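Local coordinates for FAD-binding oxidoreductase (Gulosibacter chungangensis, PDB 7PBG), which oxidises 4-ethylphenol and related 4-alkylphenols with a covalently bound FAD, and is built on the PCMH-type FAD-binding fold, at residues R88-G93 / L153-V158; N112-I117 / Y132-E137; G160-H165 / M177-M182. All blocks are in the same frame, centred on the assembly; numbering follows the deposited sequence.

Interaction 1: R88-G93 / L153-V158; sequences RNLGYG and LDWGSV. With FAD (flavin-adenine dinucleotide), chain C.
Two FAD-gripping loops of the PCMH-type domain meet where Arg88 lays its side chain obliquely across the indole of Trp155. The touching is done by methylene carbon, CD of Arg88 lying 3.5 Å from CD1 of Trp155, while the extended chain carries the guanidinium past the indole, the two planes 45° apart. Leu90 adds a looser apolar contact, its CD1 4.4 Å from CZ2 of Trp155.

No direct hydrogen bond joins the loops; two waters do. One lies in the guanidinium plane, accepts from NH1 of Arg88 at 2.9 Å and donates to both Trp155 O and O1P of FAD. The other sits at the indole edge, takes the NE1 hydrogen of Trp155 at 2.7 Å, donates to Arg88 O and also bonds FAD O2'.

Each loop additionally gives one backbone N-H to the flavin-side phosphate: Arg88 N reaches FAD O1P at 2.9 Å and Ser157 N reaches FAD O2P at 2.8 Å. The phosphate is thus held directly by main chain from two loops, and Arg88 probably offsets its negative charge at one remove, through water.

Interaction 2: N112-I117 / Y132-E137; sequences NRVLEI and YKTLYE
Val114 at the start of strand 114-118 and Leu135 on helix 132-142 form the centre of this small apolar contact. Their side chains cross at about a right angle, and a single pair of methyls does the touching: CG2 of Val114 stands 4.0 Å from CD1 of Leu135. The CB of Leu135 is not aimed at the strand; CG lies anti to the backbone N (chi1 -178°), and the second torsion of 62° then brings CD1 round to the valine. One helical residue earlier, CG2 of Thr134 gives the same Val114 methyl a looser neighbour at 4.5 Å.

Hydrogen bonds serve each element separately and none bridges the two segments. Thr134 turns its methyl to the strand, while its OG1 bonds Asp131 OD1 just before the helix. Within the helix, Tyr136 N to Tyr132 O and Glu137 N to Lys133 O are regular, each 2.9 Å long. On the strand side, Leu115 and Glu116 both bond the backbone of Val125, consistent with a classic beta bulge.

Charge plays its part away from the interface: Lys133 NZ and Glu137 OE2, one helical turn apart, form a long salt bridge of 3.7 Å.

Leu135 also packs on Ala124 and Val126 of strand 123-126, the antiparallel partner of 114-118, while Val114 rests on Val130 and Ile117 reaches Ala138 and Ser142 further along helix 132-142. The helix thus packs against strands 114-118 and 123-126 of the antiparallel sheet and, through Tyr132 and Leu135, touches helix 158-163; backbone bonds from Lys133 and Tyr132 to Asp154 and Gly156 join its start to the FAD-binding loops.

Interaction 3: G160-H165 / M177-M182; sequences GNTMEH and MWRCGM. With FAD (flavin-adenine dinucleotide), chain C.
Met163 and Met182 meet next to the FAD, where the helix 158-163 of the PCMH-type domain packs against strand 179-186. Met163 belongs to both layers: its bent chain brings CE to 3.6 Å from N3A of the adenine, while SD lies 3.7 Å from CE of Met182.

Within these segments, the hydrogen bonds to the cofactor come from Asn161. With CG anti to the backbone N (chi1 179°), its amide nitrogen ND2 gives one bond to flavin O2, 3.0 Å at 151°, and a straighter one to ribityl O4', 3.1 Å at 167°. OD1 accepts from His175 ND1, so both ends of the amide are engaged and its rotation is fixed. A leucine here is likely to leave flavin O2 and ribityl O4' without this shared donor and His175 ND1 without its acceptor. Gly160 passes so near the pyrophosphate that a CB would clash with O3P of FAD.

The second layer is apolar. CG2 of Thr162 nestles against the aliphatic part of Arg179, 3.7 Å from its CB and 3.8 Å from its CD, while Thr162 OG1 turns back to Val158 O of its own helix.

Further out, the helix ends in a Schellman motif: His165, with positive phi, gives its N-H to Thr162 O, N to O 2.9 Å, and Gly166 N bonds Asn161 O. Within this turn, Glu164 is tied by salt bridges to Arg477 and Lys518. On the strand side, Glu217 divides its carboxylate, OE1 paired with Arg179 NE and OE2 accepting the backbone N-H of Gly181.

In the fold
All three contacts lie in the FAD-binding part of the chain, and interaction 2 is nested in the loop that interaction 1 closes. Interactions 1 and 3 both touch the cofactor, but interaction 1 is partly open to solvent and bridged by water, whereas interaction 3 is buried and its two segments meet through methyls, a thioether sulfur and the methylenes of an arginine. Interaction 2, its centre about 19 Å from the centre of the chain, is apolar and touches no FAD. Backbone bonds of Asp154 and Gly156 to Lys133 and Tyr132 couple interactions 1 and 2; Asn89 ND2 to Glu164 OE2 couples 1 and 3. Interactions 2 and 3 reach one antiparallel sheet, and Tyr132 packs on Asn161.

Interaction 1: R88-G93 / L153-V158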
loop_
_atom_site.group_PDB
_atom_site.type_symbol
_atom_site.label_atom_id
_atom_site.label_comp_id
_atom_site.label_asym_id
_atom_site.label_seq_id
_atom_site.Cartn_x
_atom_site.Cartn_y
_atom_site.Cartn_z
ATOM N N ARG A 88 -11.106 16.861 -13.816
ATOM C CA ARG A 88 -10.761 16.462 -15.193
ATOM C C ARG A 88 -10.664 14.936 -15.317
ATOM O O ARG A 88 -9.821 14.464 -16.112
ATOM C CB ARG A 88 -9.506 17.222 -15.630
ATOM C CG ARG A 88 -9.704 18.730 -15.594
ATOM C CD ARG A 88 -8.491 19.535 -15.971
ATOM N NE ARG A 88 -8.757 20.959 -15.819
ATOM C CZ ARG A 88 -8.735 21.646 -14.675
ATOM N NH1 ARG A 88 -8.373 21.079 -13.534
ATOM N NH2 ARG A 88 -9.059 22.929 -14.685
ATOM N N ASN A 89 -11.568 14.204 -14.670
ATOM C CA ASN A 89 -11.565 12.712 -14.708
ATOM C C ASN A 89 -12.192 12.245 -16.036
ATOM O O ASN A 89 -13.127 11.444 -16.008
ATOM C CB ASN A 89 -12.229 12.180 -13.453
ATOM C CG ASN A 89 -11.876 10.737 -13.144
ATOM O OD1 ASN A 89 -10.792 10.252 -13.519
ATOM N ND2 ASN A 89 -12.771 10.050 -12.458
ATOM N N LEU A 90 -11.665 12.737 -17.161
ATOM C CA LEU A 90 -12.151 12.416 -18.507
ATOM C C LEU A 90 -12.065 10.915 -18.716
ATOM O O LEU A 90 -11.010 10.309 -18.390
ATOM C CB LEU A 90 -11.316 13.153 -19.547
ATOM C CG LEU A 90 -11.468 14.667 -19.522
ATOM C CD1 LEU A 90 -10.519 15.230 -20.544
ATOM C CD2 LEU A 90 -12.899 15.118 -19.776
ATOM N N GLY A 91 -13.145 10.357 -19.257
ATOM C CA GLY A 91 -13.286 8.926 -19.541
ATOM C C GLY A 91 -13.921 8.159 -18.407
ATOM O O GLY A 91 -14.205 6.932 -18.605
ATOM N N TYR A 92 -14.163 8.847 -17.264
ATOM C CA TYR A 92 -14.702 8.235 -16.033
ATOM C C TYR A 92 -15.812 9.125 -15.482
ATOM O O TYR A 92 -16.311 8.823 -14.398
ATOM C CB TYR A 92 -13.577 7.997 -15.024
ATOM C CG TYR A 92 -12.534 7.027 -15.536
ATOM C CD1 TYR A 92 -12.743 5.651 -15.576
ATOM C CD2 TYR A 92 -11.270 7.489 -15.802
ATOM C CE1 TYR A 92 -11.742 4.787 -16.028
ATOM C CE2 TYR A 92 -10.263 6.650 -16.238
ATOM C CZ TYR A 92 -10.479 5.280 -16.280
ATOM O OH TYR A 92 -9.458 4.509 -16.730
ATOM N N GLY A 93 -16.178 10.194 -16.183
ATOM C CA GLY A 93 -17.288 11.055 -15.763
ATOM C C GLY A 93 -16.891 12.514 -15.682
ATOM O O GLY A 93 -17.763 13.302 -15.408
ATOM N N LEU A 153 -1.799 13.491 -19.054
ATOM C CA LEU A 153 -2.199 14.896 -19.306
ATOM C C LEU A 153 -1.755 15.794 -18.146
ATOM O O LEU A 153 -2.076 15.501 -16.993
ATOM C CB LEU A 153 -3.712 14.900 -19.529
ATOM C CG LEU A 153 -4.160 14.080 -20.731
ATOM C CD1 LEU A 153 -5.692 13.947 -20.752
ATOM C CD2 LEU A 153 -3.669 14.708 -22.005
ATOM N N ASP A 154 -1.104 16.922 -18.435
ATOM C CA ASP A 154 -0.421 17.703 -17.377
ATOM C C ASP A 154 -1.386 18.513 -16.511
ATOM O O ASP A 154 -0.951 19.048 -15.477
ATOM C CB ASP A 154 0.690 18.589 -17.926
ATOM C CG ASP A 154 0.257 19.758 -18.787
ATOM O OD1 ASP A 154 -0.817 20.301 -18.555
ATOM O OD2 ASP A 154 1.099 20.222 -19.538
ATOM N N TRP A 155 -2.663 18.578 -16.882
ATOM C CA TRP A 155 -3.732 19.239 -16.101
ATOM C C TRP A 155 -4.312 18.297 -15.044
ATOM O O TRP A 155 -5.177 18.780 -14.261
ATOM C CB TRP A 155 -4.861 19.728 -17.034
ATOM C CG TRP A 155 -5.522 18.713 -17.912
ATOM C CD1 TRP A 155 -6.151 17.538 -17.563
ATOM C CD2 TRP A 155 -5.711 18.836 -19.344
ATOM N NE1 TRP A 155 -6.728 16.953 -18.653
ATOM C CE2 TRP A 155 -6.426 17.692 -19.769
ATOM C CE3 TRP A 155 -5.317 19.776 -20.302
ATOM C CZ2 TRP A 155 -6.784 17.486 -21.102
ATOM C CZ3 TRP A 155 -5.641 19.554 -21.630
ATOM C CH2 TRP A 155 -6.391 18.445 -22.014
ATOM N N GLY A 156 -3.933 17.023 -15.037
ATOM C CA GLY A 156 -4.349 16.082 -13.983
ATOM C C GLY A 156 -3.938 16.590 -12.611
ATOM O O GLY A 156 -2.859 17.188 -12.482
ATOM N N SER A 157 -4.796 16.452 -11.609
ATOM C CA SER A 157 -4.511 16.777 -10.186
ATOM C C SER A 157 -3.647 15.702 -9.518
ATOM O O SER A 157 -3.990 14.470 -9.573
ATOM C CB SER A 157 -5.806 16.972 -9.407
ATOM O OG SER A 157 -5.549 16.934 -8.023
ATOM N N VAL A 158 -2.533 16.078 -8.901
ATOM C CA VAL A 158 -1.684 15.070 -8.199
ATOM C C VAL A 158 -2.562 14.305 -7.227
ATOM O O VAL A 158 -2.556 13.030 -7.231
ATOM C CB VAL A 158 -0.480 15.755 -7.540
ATOM C CG1 VAL A 158 0.414 14.765 -6.789
ATOM C CG2 VAL A 158 0.294 16.563 -8.544
HETATM P PA FAD C . -10.400 14.629 -10.190
HETATM O O1A FAD C . -11.428 14.664 -11.275
HETATM O O2A FAD C . -10.168 15.878 -9.376
HETATM O O5B FAD C . -10.786 13.476 -9.198
HETATM C C5B FAD C . -11.203 12.198 -9.658
HETATM C C4B FAD C . -12.112 11.608 -8.607
HETATM O O4B FAD C . -11.381 11.381 -7.366
HETATM C C3B FAD C . -13.304 12.479 -8.179
HETATM O O3B FAD C . -14.392 12.354 -9.091
HETATM C C2B FAD C . -13.569 11.995 -6.745
HETATM O O2B FAD C . -14.326 10.800 -6.789
HETATM C C1B FAD C . -12.150 11.762 -6.237
HETATM N N9A FAD C . -11.530 12.913 -5.634
HETATM C C8A FAD C . -10.648 13.754 -6.236
HETATM N N7A FAD C . -10.238 14.692 -5.435
HETATM C C5A FAD C . -10.932 14.497 -4.264
HETATM C C6A FAD C . -10.887 15.147 -3.027
HETATM N N6A FAD C . -10.145 16.239 -2.800
HETATM N N1A FAD C . -11.704 14.678 -2.057
HETATM C C2A FAD C . -12.451 13.573 -2.308
HETATM N N3A FAD C . -12.544 12.861 -3.424
HETATM C C4A FAD C . -11.747 13.388 -4.377
HETATM N N1 FAD C . -5.472 8.448 -15.960
HETATM C C2 FAD C . -4.407 7.918 -15.385
HETATM O O2 FAD C . -4.407 7.634 -14.159
HETATM N N3 FAD C . -3.255 7.743 -16.062
HETATM C C4 FAD C . -3.137 8.011 -17.395
HETATM O O4 FAD C . -2.028 7.898 -17.952
HETATM C C4X FAD C . -4.240 8.523 -18.052
HETATM N N5 FAD C . -4.131 8.763 -19.331
HETATM C C5X FAD C . -5.239 9.283 -19.954
HETATM C C6 FAD C . -5.140 9.573 -21.322
HETATM C C7 FAD C . -6.183 10.150 -22.021
HETATM C C7M FAD C . -6.018 10.461 -23.494
HETATM C C8 FAD C . -7.369 10.460 -21.323
HETATM C C8M FAD C . -8.528 11.086 -22.037
HETATM C C9 FAD C . -7.492 10.147 -19.985
HETATM C C9A FAD C . -6.435 9.569 -19.258
HETATM N N10 FAD C . -6.504 9.296 -17.895
HETATM C C10 FAD C . -5.397 8.772 -17.242
HETATM C "C1'" FAD C . -7.696 9.647 -17.080
HETATM C "C2'" FAD C . -7.633 11.062 -16.483
HETATM O "O2'" FAD C . -7.143 12.032 -17.471
HETATM C "C3'" FAD C . -6.705 11.219 -15.260
HETATM O "O3'" FAD C . -6.868 10.131 -14.384
HETATM C "C4'" FAD C . -6.877 12.518 -14.461
HETATM O "O4'" FAD C . -5.670 12.814 -13.741
HETATM C "C5'" FAD C . -8.038 12.422 -13.509
HETATM O "O5'" FAD C . -8.659 13.697 -13.296
HETATM P P FAD C . -8.215 14.651 -12.096
HETATM O O1P FAD C . -8.659 16.046 -12.420
HETATM O O2P FAD C . -6.756 14.404 -11.877
HETATM O O3P FAD C . -9.028 14.099 -10.834
HETATM O O HOH W 1 -7.336 18.412 -12.990
HETATM O O HOH W 2 -7.980 14.593 -18.163
#

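Interaction 2: N112-I117 / Y132-E137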
loop_
_atom_site.group_PDB
_atom_site.type_symbol
_atom_site.label_atom_id
_atom_site.label_comp_id
_atom_site.label_asym_id
_atom_site.label_seq_id
_atom_site.Cartn_x
_atom_site.Cartn_y
_atom_site.Cartn_z
ATOM N N ASN A 112 -5.034 25.408 -3.936
ATOM C CA ASN A 112 -4.200 25.029 -5.095
ATOM C C ASN A 112 -2.711 25.203 -4.819
ATOM O O ASN A 112 -1.959 25.181 -5.802
ATOM C CB ASN A 112 -4.665 25.735 -6.358
ATOM C CG ASN A 112 -4.478 27.239 -6.245
ATOM O OD1 ASN A 112 -3.957 27.734 -5.235
ATOM N ND2 ASN A 112 -4.875 27.962 -7.281
ATOM N N ARG A 113 -2.294 25.224 -3.561
ATOM C CA ARG A 113 -0.869 25.434 -3.194
ATOM C C ARG A 113 -0.102 24.112 -3.101
ATOM O O ARG A 113 -0.591 23.096 -2.530
ATOM C CB ARG A 113 -0.760 26.257 -1.900
ATOM C CG ARG A 113 -1.258 27.692 -2.068
ATOM C CD ARG A 113 -0.316 28.759 -1.582
ATOM N NE ARG A 113 -0.060 28.725 -0.148
ATOM C CZ ARG A 113 -0.902 29.125 0.826
ATOM N NH1 ARG A 113 -2.077 29.650 0.525
ATOM N NH2 ARG A 113 -0.533 29.071 2.100
ATOM N N VAL A 114 1.145 24.173 -3.572
ATOM C CA VAL A 114 2.198 23.256 -3.105
ATOM C C VAL A 114 2.685 23.786 -1.756
ATOM O O VAL A 114 3.127 24.997 -1.704
ATOM C CB VAL A 114 3.336 23.192 -4.131
ATOM C CG1 VAL A 114 4.485 22.372 -3.598
ATOM C CG2 VAL A 114 2.831 22.719 -5.487
ATOM N N LEU A 115 2.636 22.970 -0.716
ATOM C CA LEU A 115 2.938 23.428 0.664
ATOM C C LEU A 115 4.349 23.071 1.088
ATOM O O LEU A 115 4.830 23.663 2.057
ATOM C CB LEU A 115 1.906 22.864 1.626
ATOM C CG LEU A 115 0.508 23.360 1.324
ATOM C CD1 LEU A 115 -0.465 22.694 2.212
ATOM C CD2 LEU A 115 0.386 24.869 1.481
ATOM N N GLU A 116 4.970 22.100 0.431
ATOM C CA GLU A 116 6.300 21.624 0.844
ATOM C C GLU A 116 6.904 20.898 -0.348
ATOM O O GLU A 116 6.224 20.078 -0.958
ATOM C CB GLU A 116 6.232 20.737 2.078
ATOM C CG GLU A 116 7.605 20.291 2.574
ATOM C CD GLU A 116 7.627 19.588 3.920
ATOM O OE1 GLU A 116 6.549 19.296 4.423
ATOM O OE2 GLU A 116 8.752 19.365 4.463
ATOM N N ILE A 117 8.196 21.074 -0.518
ATOM C CA ILE A 117 9.061 20.235 -1.385
ATOM C C ILE A 117 10.291 19.910 -0.540
ATOM O O ILE A 117 11.195 20.738 -0.384
ATOM C CB ILE A 117 9.417 20.929 -2.684
ATOM C CG1 ILE A 117 8.172 21.307 -3.489
ATOM C CG2 ILE A 117 10.389 20.095 -3.502
ATOM C CD1 ILE A 117 8.497 22.327 -4.535
ATOM N N TYR A 132 -0.092 18.375 -12.415
ATOM C CA TYR A 132 1.264 17.834 -12.652
ATOM C C TYR A 132 2.120 18.974 -13.166
ATOM O O TYR A 132 3.297 19.063 -12.799
ATOM C CB TYR A 132 1.197 16.682 -13.635
ATOM C CG TYR A 132 0.548 15.452 -13.064
ATOM C CD1 TYR A 132 1.009 14.859 -11.902
ATOM C CD2 TYR A 132 -0.629 14.991 -13.607
ATOM C CE1 TYR A 132 0.427 13.680 -11.450
ATOM C CE2 TYR A 132 -1.265 13.868 -13.109
ATOM C CZ TYR A 132 -0.773 13.252 -11.976
ATOM O OH TYR A 132 -1.358 12.114 -11.443
ATOM N N LYS A 133 1.573 19.815 -14.035
ATOM C CA LYS A 133 2.362 20.961 -14.583
ATOM C C LYS A 133 2.895 21.817 -13.426
ATOM O O LYS A 133 4.105 22.097 -13.373
ATOM C CB LYS A 133 1.525 21.806 -15.541
ATOM C CG LYS A 133 2.206 23.062 -16.069
ATOM C CD LYS A 133 1.401 23.697 -17.206
ATOM C CE LYS A 133 1.970 25.010 -17.697
ATOM N NZ LYS A 133 1.454 26.131 -16.879
ATOM N N THR A 134 2.014 22.213 -12.502
ATOM C CA THR A 134 2.366 23.100 -11.381
ATOM C C THR A 134 3.410 22.459 -10.465
ATOM O O THR A 134 4.364 23.147 -10.069
ATOM C CB THR A 134 1.109 23.492 -10.609
ATOM O OG1 THR A 134 0.344 24.196 -11.578
ATOM C CG2 THR A 134 1.440 24.364 -9.416
ATOM N N LEU A 135 3.244 21.164 -10.120
ATOM C CA LEU A 135 4.171 20.536 -9.180
ATOM C C LEU A 135 5.514 20.409 -9.881
ATOM O O LEU A 135 6.499 20.704 -9.232
ATOM C CB LEU A 135 3.637 19.171 -8.738
ATOM C CG LEU A 135 4.525 18.472 -7.717
ATOM C CD1 LEU A 135 4.646 19.272 -6.440
ATOM C CD2 LEU A 135 4.005 17.051 -7.423
ATOM N N TYR A 136 5.520 20.118 -11.182
ATOM C CA TYR A 136 6.773 20.003 -11.947
ATOM C C TYR A 136 7.492 21.342 -11.873
ATOM O O TYR A 136 8.719 21.376 -11.562
ATOM C CB TYR A 136 6.486 19.591 -13.372
ATOM C CG TYR A 136 7.685 19.726 -14.252
ATOM C CD1 TYR A 136 8.717 18.831 -14.112
ATOM C CD2 TYR A 136 7.798 20.781 -15.133
ATOM C CE1 TYR A 136 9.828 18.925 -14.918
ATOM C CE2 TYR A 136 8.932 20.919 -15.908
ATOM C CZ TYR A 136 9.955 20.003 -15.778
ATOM O OH TYR A 136 11.084 20.120 -16.551
ATOM N N GLU A 137 6.768 22.401 -12.150
ATOM C CA GLU A 137 7.384 23.757 -12.159
ATOM C C GLU A 137 7.888 24.088 -10.746
ATOM O O GLU A 137 9.011 24.589 -10.627
ATOM C CB GLU A 137 6.379 24.782 -12.676
ATOM C CG GLU A 137 6.208 24.670 -14.192
ATOM C CD GLU A 137 5.161 25.547 -14.838
ATOM O OE1 GLU A 137 4.475 26.262 -14.102
ATOM O OE2 GLU A 137 5.007 25.439 -16.062
#

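Interaction 3: G160-H165 / M177-M182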
loop_
_atom_site.group_PDB
_atom_site.type_symbol
_atom_site.label_atom_id
_atom_site.label_comp_id
_atom_site.label_asym_id
_atom_site.label_seq_id
_atom_site.Cartn_x
_atom_site.Cartn_y
_atom_site.Cartn_z
ATOM N N GLY A 160 -6.106 14.342 -7.055
ATOM C CA GLY A 160 -7.319 13.763 -7.656
ATOM C C GLY A 160 -7.018 12.465 -8.381
ATOM O O GLY A 160 -7.740 11.472 -8.246
ATOM N N ASN A 161 -5.909 12.418 -9.124
ATOM C CA ASN A 161 -5.538 11.194 -9.851
ATOM C C ASN A 161 -5.315 10.085 -8.816
ATOM O O ASN A 161 -5.759 8.948 -9.027
ATOM C CB ASN A 161 -4.304 11.486 -10.699
ATOM C CG ASN A 161 -3.862 10.268 -11.458
ATOM O OD1 ASN A 161 -3.168 9.391 -10.900
ATOM N ND2 ASN A 161 -4.254 10.213 -12.717
ATOM N N THR A 162 -4.597 10.395 -7.736
ATOM C CA THR A 162 -4.288 9.435 -6.665
ATOM C C THR A 162 -5.588 8.850 -6.142
ATOM O O THR A 162 -5.592 7.617 -5.887
ATOM C CB THR A 162 -3.387 10.058 -5.595
ATOM O OG1 THR A 162 -2.161 10.458 -6.206
ATOM C CG2 THR A 162 -3.044 9.090 -4.502
ATOM N N MET A 163 -6.586 9.693 -5.891
ATOM C CA MET A 163 -7.861 9.231 -5.268
ATOM C C MET A 163 -8.598 8.256 -6.197
ATOM O O MET A 163 -9.497 7.530 -5.698
ATOM C CB MET A 163 -8.816 10.374 -4.952
ATOM C CG MET A 163 -8.232 11.509 -4.193
ATOM S SD MET A 163 -8.135 11.186 -2.463
ATOM C CE MET A 163 -9.837 11.093 -1.885
ATOM N N GLU A 164 -8.265 8.207 -7.486
ATOM C CA GLU A 164 -8.829 7.238 -8.453
ATOM C C GLU A 164 -7.921 6.014 -8.630
ATOM O O GLU A 164 -8.199 5.217 -9.522
ATOM C CB GLU A 164 -9.030 7.904 -9.819
ATOM C CG GLU A 164 -10.314 8.694 -9.855
ATOM C CD GLU A 164 -11.548 7.808 -10.028
ATOM O OE1 GLU A 164 -12.279 7.614 -9.014
ATOM O OE2 GLU A 164 -11.799 7.334 -11.187
ATOM N N HIS A 165 -6.842 5.869 -7.848
ATOM C CA HIS A 165 -5.815 4.840 -8.095
ATOM C C HIS A 165 -5.299 5.037 -9.506
ATOM O O HIS A 165 -5.059 4.052 -10.243
ATOM C CB HIS A 165 -6.325 3.382 -7.868
ATOM C CG HIS A 165 -5.207 2.419 -7.556
ATOM N ND1 HIS A 165 -4.443 1.804 -8.544
ATOM C CD2 HIS A 165 -4.726 1.948 -6.384
ATOM C CE1 HIS A 165 -3.559 0.995 -7.978
ATOM N NE2 HIS A 165 -3.733 1.060 -6.658
ATOM N N MET A 177 0.825 4.085 -4.117
ATOM C CA MET A 177 1.987 3.594 -3.331
ATOM C C MET A 177 2.770 4.766 -2.740
ATOM O O MET A 177 3.235 4.676 -1.590
ATOM C CB MET A 177 2.908 2.788 -4.254
ATOM C CG MET A 177 4.158 2.222 -3.624
ATOM S SD MET A 177 4.903 1.023 -4.820
ATOM C CE MET A 177 3.461 0.230 -5.516
ATOM N N TRP A 178 2.845 5.874 -3.449
ATOM C CA TRP A 178 3.698 7.014 -3.041
ATOM C C TRP A 178 2.935 8.104 -2.306
ATOM O O TRP A 178 3.599 8.940 -1.692
ATOM C CB TRP A 178 4.490 7.496 -4.249
ATOM C CG TRP A 178 5.229 6.331 -4.808
ATOM C CD1 TRP A 178 4.960 5.652 -5.964
ATOM C CD2 TRP A 178 6.273 5.603 -4.143
ATOM N NE1 TRP A 178 5.812 4.598 -6.088
ATOM C CE2 TRP A 178 6.634 4.542 -5.001
ATOM C CE3 TRP A 178 6.960 5.764 -2.931
ATOM C CZ2 TRP A 178 7.642 3.636 -4.689
ATOM C CZ3 TRP A 178 7.946 4.851 -2.610
ATOM C CH2 TRP A 178 8.272 3.804 -3.475
ATOM N N ARG A 179 1.600 8.045 -2.345
ATOM C CA ARG A 179 0.697 8.786 -1.439
ATOM C C ARG A 179 1.129 8.511 -0.001
ATOM O O ARG A 179 1.188 7.336 0.398
ATOM C CB ARG A 179 -0.724 8.306 -1.673
ATOM C CG ARG A 179 -1.783 8.900 -0.742
ATOM C CD ARG A 179 -3.026 8.071 -0.815
ATOM N NE ARG A 179 -2.811 6.797 -0.130
ATOM C CZ ARG A 179 -3.327 5.625 -0.465
ATOM N NH1 ARG A 179 -4.152 5.535 -1.482
ATOM N NH2 ARG A 179 -3.011 4.544 0.213
ATOM N N CYS A 180 1.273 9.540 0.829
ATOM C CA CYS A 180 1.530 9.303 2.260
ATOM C C CYS A 180 1.102 10.500 3.097
ATOM O O CYS A 180 1.703 11.579 2.967
ATOM C CB CYS A 180 3.008 9.001 2.471
ATOM S SG CYS A 180 3.316 8.388 4.147
ATOM N N GLY A 181 0.016 10.372 3.815
ATOM C CA GLY A 181 -0.446 11.414 4.736
ATOM C C GLY A 181 -1.514 12.246 4.068
ATOM O O GLY A 181 -1.184 13.034 3.136
ATOM N N MET A 182 -2.741 12.163 4.556
ATOM C CA MET A 182 -3.883 12.873 3.969
ATOM C C MET A 182 -4.587 13.613 5.098
ATOM O O MET A 182 -4.687 13.054 6.221
ATOM C CB MET A 182 -4.878 11.880 3.358
ATOM C CG MET A 182 -4.340 11.216 2.140
ATOM S SD MET A 182 -5.375 9.831 1.650
ATOM C CE MET A 182 -6.773 10.701 0.939
HETATM P PA FAD C . -10.400 14.629 -10.190
HETATM O O1A FAD C . -11.428 14.664 -11.275
HETATM O O2A FAD C . -10.168 15.878 -9.376
HETATM O O5B FAD C . -10.786 13.476 -9.198
HETATM C C5B FAD C . -11.203 12.198 -9.658
HETATM C C4B FAD C . -12.112 11.608 -8.607
HETATM O O4B FAD C . -11.381 11.381 -7.366
HETATM C C3B FAD C . -13.304 12.479 -8.179
HETATM O O3B FAD C . -14.392 12.354 -9.091
HETATM C C2B FAD C . -13.569 11.995 -6.745
HETATM O O2B FAD C . -14.326 10.800 -6.789
HETATM C C1B FAD C . -12.150 11.762 -6.237
HETATM N N9A FAD C . -11.530 12.913 -5.634
HETATM C C8A FAD C . -10.648 13.754 -6.236
HETATM N N7A FAD C . -10.238 14.692 -5.435
HETATM C C5A FAD C . -10.932 14.497 -4.264
HETATM C C6A FAD C . -10.887 15.147 -3.027
HETATM N N6A FAD C . -10.145 16.239 -2.800
HETATM N N1A FAD C . -11.704 14.678 -2.057
HETATM C C2A FAD C . -12.451 13.573 -2.308
HETATM N N3A FAD C . -12.544 12.861 -3.424
HETATM C C4A FAD C . -11.747 13.388 -4.377
HETATM N N1 FAD C . -5.472 8.448 -15.960
HETATM C C2 FAD C . -4.407 7.918 -15.385
HETATM O O2 FAD C . -4.407 7.634 -14.159
HETATM N N3 FAD C . -3.255 7.743 -16.062
HETATM C C4 FAD C . -3.137 8.011 -17.395
HETATM O O4 FAD C . -2.028 7.898 -17.952
HETATM C C4X FAD C . -4.240 8.523 -18.052
HETATM N N5 FAD C . -4.131 8.763 -19.331
HETATM C C5X FAD C . -5.239 9.283 -19.954
HETATM C C6 FAD C . -5.140 9.573 -21.322
HETATM C C7 FAD C . -6.183 10.150 -22.021
HETATM C C7M FAD C . -6.018 10.461 -23.494
HETATM C C8 FAD C . -7.369 10.460 -21.323
HETATM C C8M FAD C . -8.528 11.086 -22.037
HETATM C C9 FAD C . -7.492 10.147 -19.985
HETATM C C9A FAD C . -6.435 9.569 -19.258
HETATM N N10 FAD C . -6.504 9.296 -17.895
HETATM C C10 FAD C . -5.397 8.772 -17.242
HETATM C "C1'" FAD C . -7.696 9.647 -17.080
HETATM C "C2'" FAD C . -7.633 11.062 -16.483
HETATM O "O2'" FAD C . -7.143 12.032 -17.471
HETATM C "C3'" FAD C . -6.705 11.219 -15.260
HETATM O "O3'" FAD C . -6.868 10.131 -14.384
HETATM C "C4'" FAD C . -6.877 12.518 -14.461
HETATM O "O4'" FAD C . -5.670 12.814 -13.741
HETATM C "C5'" FAD C . -8.038 12.422 -13.509
HETATM O "O5'" FAD C . -8.659 13.697 -13.296
HETATM P P FAD C . -8.215 14.651 -12.096
HETATM O O1P FAD C . -8.659 16.046 -12.420
HETATM O O2P FAD C . -6.756 14.404 -11.877
HETATM O O3P FAD C . -9.028 14.099 -10.834
#